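Local coordinates for transcriptional regulator, putative, Mar family (Thermotoga maritima, PDB 2ETH), which probably binds DNA as a dimeric transcription factor of the MarR family, through a winged helix-turn-helix domain, at residues Tyr48-Val53 with Arg85-Arg90. Residues are numbered along the deposited sequence; the frame is centred on the assembly and turned at random.
Sequences YAFLYV and RGLVVR
Phe50 reaches from helix 44-56 to Leu87 and Val88, at the point where the chain leaves a helix and enters a strand. Its CB does not itself head for the 85-90 segment; chi1 of 175° sets CG opposite the backbone N, and the ring then extends across the gap between backbones whose nearest CA atoms, those of Phe50 and Val88, are 7.9 Å apart. On the ring, CD1 touches both partners, 4.1 Å from CG1 of Val88, which sits at the ring edge close to its plane, and as far from CB of Leu87. One atom further out, CE1 comes to 3.9 Å from CB of Leu87, whose side chain runs roughly at right angles to that of the phenylalanine. A long, flat, apolar group suits this place, since it spans the distance and can touch both neighbours with adjacent ring atoms.

In the winged helix-turn-helix fold of MarR proteins, 85-90 leads from helix 72-84, the recognition helix by its place in the fold, into the first strand of the wing. Gly86 makes that exit with a positive phi of 82°, easy for glycine, in a Schellman motif that ends the helix. Leu87 and Val88 follow directly, both pointing their CB atoms toward helix 44-56. Leu87 also packs on Ile111 of helix 106-127, and an apolar aliphatic residue suits a buried place where two helices come close. Val88, beta-branched and at home in an extended strand, meets Leu82 of helix 72-84, which Phe50 touches too, and Val102 on the antiparallel strand 100-104.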
loop_
_atom_site.group_PDB
_atom_site.type_symbol
_atom_site.label_atom_id
_atom_site.label_comp_id
_atom_site.label_asym_id
_atom_site.label_seq_id
_atom_site.Cartn_x
_atom_site.Cartn_y
_atom_site.Cartn_z
ATOM N N TYR A 48 6.724 -3.482 4.076
ATOM C CA TYR A 48 7.292 -3.752 2.766
ATOM C C TYR A 48 8.461 -4.734 2.889
ATOM O O TYR A 48 8.543 -5.748 2.141
ATOM C CB TYR A 48 7.720 -2.386 2.154
ATOM C CG TYR A 48 7.979 -2.385 0.671
ATOM C CD1 TYR A 48 7.214 -3.166 -0.197
ATOM C CD2 TYR A 48 8.998 -1.617 0.121
ATOM C CE1 TYR A 48 7.451 -3.181 -1.578
ATOM C CE2 TYR A 48 9.233 -1.630 -1.283
ATOM C CZ TYR A 48 8.439 -2.428 -2.093
ATOM O OH TYR A 48 8.648 -2.480 -3.426
ATOM N N ALA A 49 9.347 -4.487 3.857
ATOM C CA ALA A 49 10.474 -5.404 4.098
ATOM C C ALA A 49 9.997 -6.772 4.634
ATOM O O ALA A 49 10.539 -7.804 4.261
ATOM C CB ALA A 49 11.513 -4.785 5.014
ATOM N N PHE A 50 8.981 -6.772 5.487
ATOM C CA PHE A 50 8.417 -8.010 6.042
ATOM C C PHE A 50 7.857 -8.874 4.918
ATOM O O PHE A 50 8.241 -10.012 4.799
ATOM C CB PHE A 50 7.326 -7.736 7.112
ATOM C CG PHE A 50 6.632 -8.996 7.623
ATOM C CD1 PHE A 50 7.301 -9.894 8.474
ATOM C CD2 PHE A 50 5.326 -9.307 7.218
ATOM C CE1 PHE A 50 6.657 -11.055 8.918
ATOM C CE2 PHE A 50 4.691 -10.463 7.661
ATOM C CZ PHE A 50 5.336 -11.325 8.520
ATOM N N LEU A 51 7.003 -8.309 4.059
ATOM C CA LEU A 51 6.436 -9.066 2.906
ATOM C C LEU A 51 7.480 -9.547 1.909
ATOM O O LEU A 51 7.403 -10.685 1.395
ATOM C CB LEU A 51 5.383 -8.246 2.186
ATOM C CG LEU A 51 4.087 -7.982 2.975
ATOM C CD1 LEU A 51 3.240 -6.914 2.250
ATOM C CD2 LEU A 51 3.308 -9.308 3.158
ATOM N N TYR A 52 8.470 -8.720 1.645
ATOM C CA TYR A 52 9.545 -9.126 0.757
ATOM C C TYR A 52 10.138 -10.422 1.264
ATOM O O TYR A 52 10.193 -11.390 0.524
ATOM C CB TYR A 52 10.594 -8.020 0.650
ATOM C CG TYR A 52 11.765 -8.337 -0.238
ATOM C CD1 TYR A 52 11.558 -8.842 -1.514
ATOM C CD2 TYR A 52 13.079 -8.121 0.185
ATOM C CE1 TYR A 52 12.625 -9.131 -2.365
ATOM C CE2 TYR A 52 14.144 -8.401 -0.651
ATOM C CZ TYR A 52 13.892 -8.920 -1.947
ATOM O OH TYR A 52 14.897 -9.274 -2.832
ATOM N N VAL A 53 10.532 -10.478 2.532
ATOM C CA VAL A 53 11.033 -11.745 3.112
ATOM C C VAL A 53 9.976 -12.848 3.227
ATOM O O VAL A 53 10.274 -14.015 2.986
ATOM C CB VAL A 53 11.774 -11.519 4.537
ATOM C CG1 VAL A 53 12.168 -12.878 5.209
ATOM C CG2 VAL A 53 12.996 -10.634 4.351
ATOM N N ARG A 85 9.102 -6.417 17.247
ATOM C CA ARG A 85 7.709 -6.899 17.195
ATOM C C ARG A 85 7.657 -8.437 17.142
ATOM O O ARG A 85 6.579 -9.025 17.168
ATOM C CB ARG A 85 6.920 -6.359 16.000
ATOM C CG ARG A 85 7.159 -4.942 15.625
ATOM C CD ARG A 85 6.452 -4.575 14.307
ATOM N NE ARG A 85 5.333 -3.684 14.598
ATOM C CZ ARG A 85 5.408 -2.356 14.686
ATOM N NH1 ARG A 85 6.543 -1.712 14.482
ATOM N NH2 ARG A 85 4.329 -1.660 14.977
ATOM N N GLY A 86 8.816 -9.086 17.049
ATOM C CA GLY A 86 8.880 -10.543 17.168
ATOM C C GLY A 86 8.534 -11.285 15.893
ATOM O O GLY A 86 8.200 -12.477 15.937
ATOM N N LEU A 87 8.656 -10.590 14.768
ATOM C CA LEU A 87 8.254 -11.113 13.452
ATOM C C LEU A 87 9.400 -11.744 12.646
ATOM O O LEU A 87 9.161 -12.626 11.850
ATOM C CB LEU A 87 7.591 -10.005 12.600
ATOM C CG LEU A 87 6.311 -9.345 13.177
ATOM C CD1 LEU A 87 5.908 -8.200 12.272
ATOM C CD2 LEU A 87 5.160 -10.362 13.318
ATOM N N VAL A 88 10.624 -11.265 12.831
ATOM C CA VAL A 88 11.807 -11.769 12.104
ATOM C C VAL A 88 13.026 -11.812 13.035
ATOM O O VAL A 88 13.023 -11.242 14.138
ATOM C CB VAL A 88 12.188 -10.889 10.896
ATOM C CG1 VAL A 88 10.974 -10.630 10.047
ATOM C CG2 VAL A 88 12.873 -9.564 11.395
ATOM N N VAL A 89 14.078 -12.465 12.553
ATOM C CA VAL A 89 15.280 -12.670 13.309
ATOM C C VAL A 89 16.393 -12.822 12.281
ATOM O O VAL A 89 16.121 -13.189 11.184
ATOM C CB VAL A 89 15.115 -13.908 14.256
ATOM C CG1 VAL A 89 15.115 -15.227 13.493
ATOM C CG2 VAL A 89 16.141 -13.888 15.305
ATOM N N ARG A 90 17.621 -12.452 12.615
ATOM C CA ARG A 90 18.774 -12.627 11.729
ATOM C C ARG A 90 19.439 -13.924 12.143
ATOM O O ARG A 90 19.743 -14.102 13.301
ATOM C CB ARG A 90 19.817 -11.513 11.907
ATOM C CG ARG A 90 19.312 -10.100 11.689
ATOM C CD ARG A 90 19.862 -9.119 12.795
ATOM N NE ARG A 90 19.864 -7.707 12.376
ATOM C CZ ARG A 90 19.349 -6.680 13.065
ATOM N NH1 ARG A 90 18.802 -6.846 14.266
ATOM N NH2 ARG A 90 19.390 -5.453 12.555
#